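Local coordinates for beta-porphyranase A (Bacteroides plebeius, PDB 4AW7), which hydrolyses the sulfated red-seaweed polysaccharide porphyran at its beta-D-galactose-(1->4)-alpha-L-galactose-6-sulfate linkages, releasing mostly disaccharides, at residues Ser492-Ser500 and Leu560-Asp568; Asn356-Leu364 and Ser425-Tyr436. All coordinates share one frame; numbering follows the deposited sequence. Where two conformers were deposited one is given.

Contact 1: Ser492-Ser500 and Leu560-Asp568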
loop_
_atom_site.group_PDB
_atom_site.type_symbol
_atom_site.label_atom_id
_atom_site.label_comp_id
_atom_site.label_asym_id
_atom_site.label_seq_id
_atom_site.Cartn_x
_atom_site.Cartn_y
_atom_site.Cartn_z
ATOM N N SER A 492 27.269 -10.806 -0.640
ATOM C CA SER A 492 27.604 -9.764 0.320
ATOM C C SER A 492 26.772 -8.507 0.086
ATOM O O SER A 492 26.719 -7.982 -1.029
ATOM C CB SER A 492 29.079 -9.434 0.164
ATOM O OG SER A 492 29.439 -8.254 0.851
ATOM N N PHE A 493 26.137 -8.018 1.150
ATOM C CA PHE A 493 25.315 -6.805 1.098
ATOM C C PHE A 493 25.840 -5.773 2.073
ATOM O O PHE A 493 25.671 -5.963 3.304
ATOM C CB PHE A 493 23.836 -7.147 1.376
ATOM C CG PHE A 493 23.227 -7.995 0.286
ATOM C CD1 PHE A 493 23.329 -9.370 0.335
ATOM C CD2 PHE A 493 22.598 -7.409 -0.799
ATOM C CE1 PHE A 493 22.801 -10.172 -0.675
ATOM C CE2 PHE A 493 22.076 -8.179 -1.798
ATOM C CZ PHE A 493 22.177 -9.565 -1.746
ATOM N N PRO A 494 26.426 -4.691 1.543
ATOM C CA PRO A 494 26.944 -3.650 2.433
ATOM C C PRO A 494 25.886 -2.619 2.754
ATOM O O PRO A 494 25.007 -2.326 1.920
ATOM C CB PRO A 494 28.075 -3.017 1.606
ATOM C CG PRO A 494 27.676 -3.236 0.198
ATOM C CD PRO A 494 26.870 -4.485 0.144
ATOM N N PHE A 495 25.986 -2.073 3.961
ATOM C CA PHE A 495 25.103 -0.996 4.444
ATOM C C PHE A 495 25.967 0.093 5.057
ATOM O O PHE A 495 27.054 -0.211 5.576
ATOM C CB PHE A 495 24.138 -1.530 5.495
ATOM C CG PHE A 495 23.201 -2.560 4.973
ATOM C CD1 PHE A 495 23.586 -3.882 4.900
ATOM C CD2 PHE A 495 21.940 -2.198 4.526
ATOM C CE1 PHE A 495 22.751 -4.835 4.403
ATOM C CE2 PHE A 495 21.085 -3.188 4.015
ATOM C CZ PHE A 495 21.489 -4.482 3.957
ATOM N N THR A 496 25.517 1.339 5.004
ATOM C CA THR A 496 26.247 2.475 5.539
ATOM C C THR A 496 25.345 3.364 6.390
ATOM O O THR A 496 24.124 3.365 6.234
ATOM C CB THR A 496 26.877 3.301 4.394
ATOM O OG1 THR A 496 25.855 3.858 3.556
ATOM C CG2 THR A 496 27.843 2.448 3.545
ATOM N N GLY A 497 25.972 4.166 7.254
ATOM C CA GLY A 497 25.245 5.179 8.003
ATOM C C GLY A 497 24.359 4.667 9.120
ATOM O O GLY A 497 23.499 5.396 9.577
ATOM N N ILE A 498 24.542 3.444 9.559
ATOM C CA ILE A 498 23.660 2.884 10.571
ATOM C C ILE A 498 23.898 3.498 11.932
ATOM O O ILE A 498 25.021 3.575 12.413
ATOM C CB ILE A 498 23.784 1.341 10.628
ATOM C CG1 ILE A 498 23.315 0.760 9.231
ATOM C CG2 ILE A 498 23.040 0.775 11.876
ATOM C CD1 ILE A 498 22.965 -0.662 9.181
ATOM N N GLU A 499 22.839 3.997 12.546
ATOM C CA GLU A 499 22.865 4.340 13.969
ATOM C C GLU A 499 22.463 3.175 14.780
ATOM O O GLU A 499 21.279 2.836 14.876
ATOM C CB GLU A 499 21.922 5.465 14.327
ATOM C CG GLU A 499 22.424 6.784 13.981
ATOM C CD GLU A 499 21.737 7.869 14.789
ATOM O OE1 GLU A 499 21.471 7.695 16.008
ATOM O OE2 GLU A 499 21.495 8.916 14.175
ATOM N N SER A 500 23.431 2.498 15.372
ATOM C CA SER A 500 23.152 1.370 16.240
ATOM C C SER A 500 22.845 1.856 17.646
ATOM O O SER A 500 22.943 3.029 17.934
ATOM C CB SER A 500 24.219 0.316 16.167
ATOM O OG SER A 500 23.823 -0.811 16.913
ATOM N N LEU A 560 24.989 -5.016 15.473
ATOM C CA LEU A 560 25.218 -3.911 14.574
ATOM C C LEU A 560 26.228 -2.932 15.166
ATOM O O LEU A 560 26.234 -2.662 16.367
ATOM C CB LEU A 560 23.918 -3.151 14.271
ATOM C CG LEU A 560 22.877 -3.956 13.529
ATOM C CD1 LEU A 560 21.595 -3.151 13.390
ATOM C CD2 LEU A 560 23.392 -4.417 12.163
ATOM N N LYS A 561 27.009 -2.369 14.281
ATOM C CA LYS A 561 27.935 -1.285 14.614
ATOM C C LYS A 561 27.462 0.044 14.075
ATOM O O LYS A 561 26.682 0.116 13.108
ATOM C CB LYS A 561 29.356 -1.595 14.119
ATOM C CG LYS A 561 29.933 -2.895 14.754
ATOM C CD LYS A 561 29.993 -2.755 16.326
ATOM C CE LYS A 561 30.760 -3.830 17.050
ATOM N NZ LYS A 561 30.653 -3.651 18.554
ATOM N N ASN A 562 27.973 1.133 14.635
ATOM C CA ASN A 562 27.676 2.442 14.068
ATOM C C ASN A 562 28.426 2.639 12.756
ATOM O O ASN A 562 29.633 2.421 12.697
ATOM C CB ASN A 562 28.062 3.527 15.071
ATOM C CG ASN A 562 27.204 3.494 16.299
ATOM O OD1 ASN A 562 25.966 3.520 16.199
ATOM N ND2 ASN A 562 27.813 3.375 17.477
ATOM N N GLY A 563 27.717 3.024 11.709
ATOM C CA GLY A 563 28.325 3.247 10.394
ATOM C C GLY A 563 28.140 2.040 9.496
ATOM O O GLY A 563 27.017 1.613 9.184
ATOM N N ASP A 564 29.260 1.504 9.006
ATOM C CA ASP A 564 29.247 0.385 8.040
ATOM C C ASP A 564 28.879 -0.939 8.672
ATOM O O ASP A 564 29.327 -1.269 9.758
ATOM C CB ASP A 564 30.636 0.213 7.442
ATOM C CG ASP A 564 31.027 1.357 6.509
ATOM O OD1 ASP A 564 30.300 2.317 6.192
ATOM O OD2 ASP A 564 32.195 1.275 6.024
ATOM N N ASN A 565 28.013 -1.688 7.992
ATOM C CA ASN A 565 27.647 -3.014 8.395
ATOM C C ASN A 565 27.568 -3.869 7.147
ATOM O O ASN A 565 27.384 -3.327 6.053
ATOM C CB ASN A 565 26.309 -3.026 9.124
ATOM C CG ASN A 565 26.380 -2.378 10.501
ATOM O OD1 ASN A 565 26.527 -3.077 11.496
ATOM N ND2 ASN A 565 26.258 -1.046 10.552
ATOM N N ASN A 566 27.754 -5.175 7.322
ATOM C CA ASN A 566 27.662 -6.102 6.211
ATOM C C ASN A 566 26.799 -7.290 6.572
ATOM O O ASN A 566 26.812 -7.787 7.714
ATOM C CB ASN A 566 29.049 -6.593 5.799
ATOM C CG ASN A 566 29.135 -6.811 4.296
ATOM O OD1 ASN A 566 29.256 -5.847 3.532
ATOM N ND2 ASN A 566 29.037 -8.044 3.875
ATOM N N VAL A 567 26.011 -7.734 5.592
ATOM C CA VAL A 567 25.233 -8.937 5.712
ATOM C C VAL A 567 25.703 -9.893 4.617
ATOM O O VAL A 567 25.785 -9.490 3.473
ATOM C CB VAL A 567 23.743 -8.649 5.595
ATOM C CG1 VAL A 567 23.017 -9.959 5.703
ATOM C CG2 VAL A 567 23.306 -7.677 6.683
ATOM N N ASP A 568 26.022 -11.128 4.985
ATOM C CA ASP A 568 26.470 -12.146 4.029
ATOM C C ASP A 568 25.505 -13.285 4.111
ATOM O O ASP A 568 25.183 -13.742 5.204
ATOM C CB ASP A 568 27.913 -12.543 4.333
ATOM C CG ASP A 568 28.827 -11.375 4.136
ATOM O OD1 ASP A 568 29.216 -11.088 3.001
ATOM O OD2 ASP A 568 29.108 -10.640 5.115
HETATM O O HOH W 1 28.778 4.216 7.324
HETATM O O HOH W 2 25.704 2.845 19.510
#
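Strands 492-496 and 563-568 pair antiparallel in the C-terminal beta domain, F493 facing V567 and F495 facing N565 as hydrogen-bonded pairs. A G1 beta bulge interrupts the pairing where G497 and I498 both lie opposite G563; the positive phi angles of G497 and G563 suit glycine. I498 N reaches G563 O (3.1 Å), and G563 N bonds back to I498 O (2.8 Å). The I498 side chain crosses that of N565 obliquely, CB to ND2 3.4 Å. With its CG anti to the carbonyl carbon (chi1 -70°), N565 brings its amide beside I498 and within reach of the K561 backbone, which donates to OD1 and accepts from ND2; N526 ND2 also donates to OD1, so an asparagine can be buried here. Beyond the bulge, N562 OD1 accepts from S500 N at 2.9 Å. On the face of S492 and P494, N566 ND2 gives one hydrogen to S492 OG (3.1 Å, in the amide plane) and another to D568 OD2 (2.9 Å). On the other face, F495 CE1 touches V567 CG2. F493 and V567 press on M581, and I498 on L583, of strand 577-589; strand 491-498 is outermost in its four-stranded antiparallel sheet, which strand 522-525 continues beyond 563-568.

Contact 2: Asn356-Leu364 and Ser425-Tyr436; sequences NDKKYFFEL and SLYVNYNAGIEY
Y360 and Y436 set their rings nearly parallel, planes 13° apart, but slid so far that they barely overlap, the centroids being 5.1 Å apart. What lies over the Y360 ring is instead the CB of Y436, 3.8 Å from the ring centroid, a CH-pi contact. K359 CE lies over the opposite face, also offset toward the rim. With its CG anti to the backbone N (chi1 -177°), Y436 extends its ring along the helix. E363 CB lies over one face of that ring, with E363 CG 3.7 Å from Y436 OH; L364 crosses it obliquely, CB to CE1 4.0 Å, and L426 CB sits at its edge, in plane. An alanine in place of Y436 would keep the CB over the Y360 ring but is likely to leave the flanks of E363 and L364 without their aromatic partner.

The contact lays helix 359-364 against the beta hairpin formed by strands 425-429 and 433-436 of the beta-sandwich, the helix segment running at 27° to strand 433-436. The methyls of L426 and I434 rest against helix side chains and against carbonyl oxygens already bonded within the turn and helix. L426 turns CD1 to 3.3 Å from Y360 O, while its CB meets L364 CD2. I434 divides its branches: CG2 approaches the Y360 ring obliquely at CD2, and CD1 lies 3.4 Å from D357 O. The carboxylate of D357 reaches the same strand through water, its OD2 accepting from two molecules, one of which takes the hydrogen of I434 N while the other donates to I434 O. N356 OD1 accepts from K358 N (3.0 Å), a capping bond at the type I turn N356-K359 that leads into the helix. Behind L426 and L364 stands helix 293-305, with V294 and N298 respectively.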
loop_
_atom_site.group_PDB
_atom_site.type_symbol
_atom_site.label_atom_id
_atom_site.label_comp_id
_atom_site.label_asym_id
_atom_site.label_seq_id
_atom_site.Cartn_x
_atom_site.Cartn_y
_atom_site.Cartn_z
ATOM N N ASN A 356 -23.610 -0.807 2.140
ATOM C CA ASN A 356 -23.372 -2.241 2.319
ATOM C C ASN A 356 -22.384 -2.547 3.458
ATOM O O ASN A 356 -21.858 -1.633 4.106
ATOM C CB ASN A 356 -23.029 -2.916 0.990
ATOM C CG ASN A 356 -21.709 -2.480 0.407
ATOM O OD1 ASN A 356 -20.729 -2.271 1.146
ATOM N ND2 ASN A 356 -21.635 -2.404 -0.929
ATOM N N ASP A 357 -22.143 -3.834 3.710
ATOM C CA ASP A 357 -21.378 -4.241 4.880
ATOM C C ASP A 357 -19.890 -3.900 4.782
ATOM O O ASP A 357 -19.184 -4.080 5.786
ATOM C CB ASP A 357 -21.563 -5.738 5.205
ATOM C CG ASP A 357 -22.871 -6.047 5.867
ATOM O OD1 ASP A 357 -23.683 -5.125 6.145
ATOM O OD2 ASP A 357 -23.055 -7.244 6.186
ATOM N N LYS A 358 -19.418 -3.399 3.635
ATOM C CA LYS A 358 -18.069 -2.836 3.599
ATOM C C LYS A 358 -17.902 -1.692 4.598
ATOM O O LYS A 358 -16.775 -1.392 5.022
ATOM C CB LYS A 358 -17.676 -2.417 2.206
ATOM C CG LYS A 358 -17.725 -3.522 1.182
ATOM C CD LYS A 358 -17.550 -2.958 -0.220
ATOM C CE LYS A 358 -17.870 -3.954 -1.293
ATOM N NZ LYS A 358 -17.615 -3.370 -2.631
ATOM N N LYS A 359 -18.998 -1.070 5.017
ATOM C CA LYS A 359 -18.949 -0.065 6.052
ATOM C C LYS A 359 -18.215 -0.547 7.298
ATOM O O LYS A 359 -17.619 0.266 8.001
ATOM C CB LYS A 359 -20.375 0.395 6.442
ATOM C CG LYS A 359 -21.174 -0.649 7.235
ATOM C CD LYS A 359 -22.673 -0.331 7.329
ATOM C CE LYS A 359 -23.363 -1.343 8.209
ATOM N NZ LYS A 359 -24.862 -1.174 8.218
ATOM N N TYR A 360 -18.274 -1.847 7.591
ATOM C CA TYR A 360 -17.676 -2.358 8.830
ATOM C C TYR A 360 -16.158 -2.254 8.829
ATOM O O TYR A 360 -15.581 -2.185 9.903
ATOM C CB TYR A 360 -18.116 -3.792 9.135
ATOM C CG TYR A 360 -19.578 -3.891 9.515
ATOM C CD1 TYR A 360 -20.060 -3.204 10.624
ATOM C CD2 TYR A 360 -20.465 -4.706 8.823
ATOM C CE1 TYR A 360 -21.401 -3.281 11.017
ATOM C CE2 TYR A 360 -21.818 -4.801 9.210
ATOM C CZ TYR A 360 -22.264 -4.061 10.287
ATOM O OH TYR A 360 -23.590 -4.163 10.640
ATOM N N PHE A 361 -15.512 -2.205 7.667
ATOM C CA PHE A 361 -14.085 -1.929 7.661
ATOM C C PHE A 361 -13.805 -0.587 8.303
ATOM O O PHE A 361 -12.907 -0.431 9.128
ATOM C CB PHE A 361 -13.538 -1.942 6.221
ATOM C CG PHE A 361 -12.116 -1.469 6.122
ATOM C CD1 PHE A 361 -11.062 -2.228 6.590
ATOM C CD2 PHE A 361 -11.836 -0.259 5.536
ATOM C CE1 PHE A 361 -9.767 -1.754 6.522
ATOM C CE2 PHE A 361 -10.534 0.238 5.471
ATOM C CZ PHE A 361 -9.482 -0.533 5.952
ATOM N N PHE A 362 -14.600 0.416 7.922
ATOM C CA PHE A 362 -14.445 1.751 8.466
ATOM C C PHE A 362 -14.944 1.848 9.918
ATOM O O PHE A 362 -14.378 2.569 10.730
ATOM C CB PHE A 362 -15.072 2.763 7.535
ATOM C CG PHE A 362 -14.445 2.739 6.154
ATOM C CD1 PHE A 362 -13.214 3.302 5.943
ATOM C CD2 PHE A 362 -15.082 2.126 5.101
ATOM C CE1 PHE A 362 -12.629 3.266 4.708
ATOM C CE2 PHE A 362 -14.503 2.110 3.841
ATOM C CZ PHE A 362 -13.272 2.694 3.648
ATOM N N GLU A 363 -15.986 1.107 10.259
ATOM C CA GLU A 363 -16.437 1.060 11.661
ATOM C C GLU A 363 -15.313 0.536 12.566
ATOM O O GLU A 363 -15.031 1.108 13.619
ATOM C CB GLU A 363 -17.675 0.185 11.802
ATOM C CG GLU A 363 -18.317 0.328 13.191
ATOM C CD GLU A 363 -18.983 1.713 13.349
ATOM O OE1 GLU A 363 -19.809 2.013 12.532
ATOM O OE2 GLU A 363 -18.670 2.531 14.266
ATOM N N LEU A 364 -14.634 -0.519 12.117
ATOM C CA LEU A 364 -13.605 -1.147 12.914
ATOM C C LEU A 364 -12.511 -0.136 13.294
ATOM O O LEU A 364 -11.969 -0.183 14.408
ATOM C CB LEU A 364 -12.975 -2.303 12.105
ATOM C CG LEU A 364 -11.777 -3.039 12.670
ATOM C CD1 LEU A 364 -12.207 -3.790 13.947
ATOM C CD2 LEU A 364 -11.176 -3.989 11.656
ATOM N N SER A 425 -14.365 -6.499 16.688
ATOM C CA SER A 425 -13.957 -7.647 15.897
ATOM C C SER A 425 -14.658 -7.638 14.554
ATOM O O SER A 425 -15.872 -7.565 14.513
ATOM C CB SER A 425 -14.312 -8.932 16.619
ATOM O OG SER A 425 -14.090 -10.039 15.801
ATOM N N LEU A 426 -13.886 -7.780 13.488
ATOM C CA LEU A 426 -14.398 -7.906 12.136
ATOM C C LEU A 426 -13.871 -9.209 11.554
ATOM O O LEU A 426 -12.669 -9.363 11.279
ATOM C CB LEU A 426 -13.999 -6.714 11.275
ATOM C CG LEU A 426 -14.732 -6.576 9.933
ATOM C CD1 LEU A 426 -14.411 -5.211 9.344
ATOM C CD2 LEU A 426 -14.434 -7.714 8.952
ATOM N N TYR A 427 -14.772 -10.177 11.396
ATOM C CA TYR A 427 -14.436 -11.489 10.868
ATOM C C TYR A 427 -15.112 -11.642 9.513
ATOM O O TYR A 427 -16.304 -11.465 9.403
ATOM C CB TYR A 427 -14.895 -12.601 11.828
ATOM C CG TYR A 427 -14.771 -13.994 11.234
ATOM C CD1 TYR A 427 -13.623 -14.389 10.591
ATOM C CD2 TYR A 427 -15.803 -14.932 11.319
ATOM C CE1 TYR A 427 -13.467 -15.652 10.038
ATOM C CE2 TYR A 427 -15.637 -16.219 10.760
ATOM C CZ TYR A 427 -14.485 -16.547 10.104
ATOM O OH TYR A 427 -14.350 -17.830 9.571
ATOM N N VAL A 428 -14.323 -11.936 8.493
ATOM C CA VAL A 428 -14.826 -12.170 7.145
ATOM C C VAL A 428 -14.797 -13.667 6.889
ATOM O O VAL A 428 -13.752 -14.280 6.804
ATOM C CB VAL A 428 -14.010 -11.428 6.069
ATOM C CG1 VAL A 428 -14.632 -11.629 4.693
ATOM C CG2 VAL A 428 -13.903 -9.937 6.381
ATOM N N ASN A 429 -15.975 -14.253 6.775
ATOM C CA ASN A 429 -16.091 -15.674 6.407
ATOM C C ASN A 429 -16.517 -15.763 4.946
ATOM O O ASN A 429 -17.436 -15.050 4.528
ATOM C CB ASN A 429 -17.102 -16.331 7.328
ATOM C CG ASN A 429 -17.296 -17.792 7.007
ATOM O OD1 ASN A 429 -18.142 -18.123 6.183
ATOM N ND2 ASN A 429 -16.442 -18.652 7.556
ATOM N N TYR A 430 -15.846 -16.588 4.151
ATOM C CA TYR A 430 -16.149 -16.509 2.743
ATOM C C TYR A 430 -17.609 -16.908 2.407
ATOM O O TYR A 430 -18.143 -16.320 1.459
ATOM C CB TYR A 430 -15.079 -17.201 1.882
ATOM C CG TYR A 430 -13.765 -16.416 1.746
ATOM C CD1 TYR A 430 -13.509 -15.256 2.494
ATOM C CD2 TYR A 430 -12.800 -16.834 0.852
ATOM C CE1 TYR A 430 -12.346 -14.562 2.357
ATOM C CE2 TYR A 430 -11.623 -16.153 0.702
ATOM C CZ TYR A 430 -11.386 -15.025 1.451
ATOM O OH TYR A 430 -10.180 -14.390 1.251
ATOM N N ASN A 431 -18.258 -17.808 3.148
ATOM C CA ASN A 431 -19.657 -18.121 2.837
ATOM C C ASN A 431 -20.666 -17.250 3.588
ATOM O O ASN A 431 -21.726 -16.927 3.024
ATOM C CB ASN A 431 -19.969 -19.618 3.038
ATOM C CG ASN A 431 -19.372 -20.502 1.939
ATOM O OD1 ASN A 431 -19.033 -20.030 0.853
ATOM N ND2 ASN A 431 -19.240 -21.788 2.230
ATOM N N ALA A 432 -20.354 -16.863 4.818
ATOM C CA ALA A 432 -21.292 -16.161 5.681
ATOM C C ALA A 432 -21.198 -14.632 5.601
ATOM O O ALA A 432 -22.117 -13.929 6.025
ATOM C CB ALA A 432 -21.097 -16.629 7.152
ATOM N N GLY A 433 -20.125 -14.109 5.043
ATOM C CA GLY A 433 -19.956 -12.661 5.001
ATOM C C GLY A 433 -19.296 -12.132 6.242
ATOM O O GLY A 433 -18.501 -12.806 6.903
ATOM N N ILE A 434 -19.569 -10.875 6.526
ATOM C CA ILE A 434 -18.926 -10.172 7.630
ATOM C C ILE A 434 -19.695 -10.338 8.921
ATOM O O ILE A 434 -20.899 -10.106 8.964
ATOM C CB ILE A 434 -18.758 -8.663 7.297
ATOM C CG1 ILE A 434 -17.724 -8.539 6.163
ATOM C CG2 ILE A 434 -18.325 -7.877 8.545
ATOM C CD1 ILE A 434 -17.638 -7.125 5.565
ATOM N N GLU A 435 -18.965 -10.691 9.981
ATOM C CA GLU A 435 -19.494 -10.666 11.355
ATOM C C GLU A 435 -18.715 -9.600 12.126
ATOM O O GLU A 435 -17.500 -9.763 12.372
ATOM C CB GLU A 435 -19.361 -12.033 12.056
ATOM C CG GLU A 435 -19.929 -12.093 13.482
ATOM C CD GLU A 435 -21.452 -12.026 13.518
ATOM O OE1 GLU A 435 -22.100 -12.255 12.461
ATOM O OE2 GLU A 435 -22.001 -11.742 14.609
ATOM N N TYR A 436 -19.390 -8.511 12.445
ATOM C CA TYR A 436 -18.805 -7.394 13.171
ATOM C C TYR A 436 -19.447 -7.301 14.531
ATOM O O TYR A 436 -20.675 -7.206 14.640
ATOM C CB TYR A 436 -18.987 -6.065 12.409
ATOM C CG TYR A 436 -18.308 -4.939 13.147
ATOM C CD1 TYR A 436 -16.940 -4.759 13.045
ATOM C CD2 TYR A 436 -19.008 -4.106 13.999
ATOM C CE1 TYR A 436 -16.313 -3.795 13.742
ATOM C CE2 TYR A 436 -18.378 -3.099 14.704
ATOM C CZ TYR A 436 -17.005 -2.957 14.572
ATOM O OH TYR A 436 -16.314 -1.999 15.273
HETATM O O HOH W 3 -21.733 -9.429 5.260
HETATM O O HOH W 4 -23.128 -8.351 8.784
#

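How the contacts relate
The two contacts lie on opposite sides of the chain's centre, their own centres about 44 Å apart and their nearest atoms about 31 Å apart. They follow one another along the chain: contact 2 closes before contact 1 opens, and they share no sheet. Contact 2 probably forms part of the junction between the parallel barrel and the first beta-sandwich, since besides the hairpin 421-441 its helix 359-365 touches helix 293-305 and Y63 of helix 54-63. Contact 1 is wholly inside the C-terminal beta domain, away from the annotated sites. It joins two neighbouring strands of the four-stranded antiparallel sheet, which packs on the five-stranded sheet containing 469-484, 577-589 and 503-514.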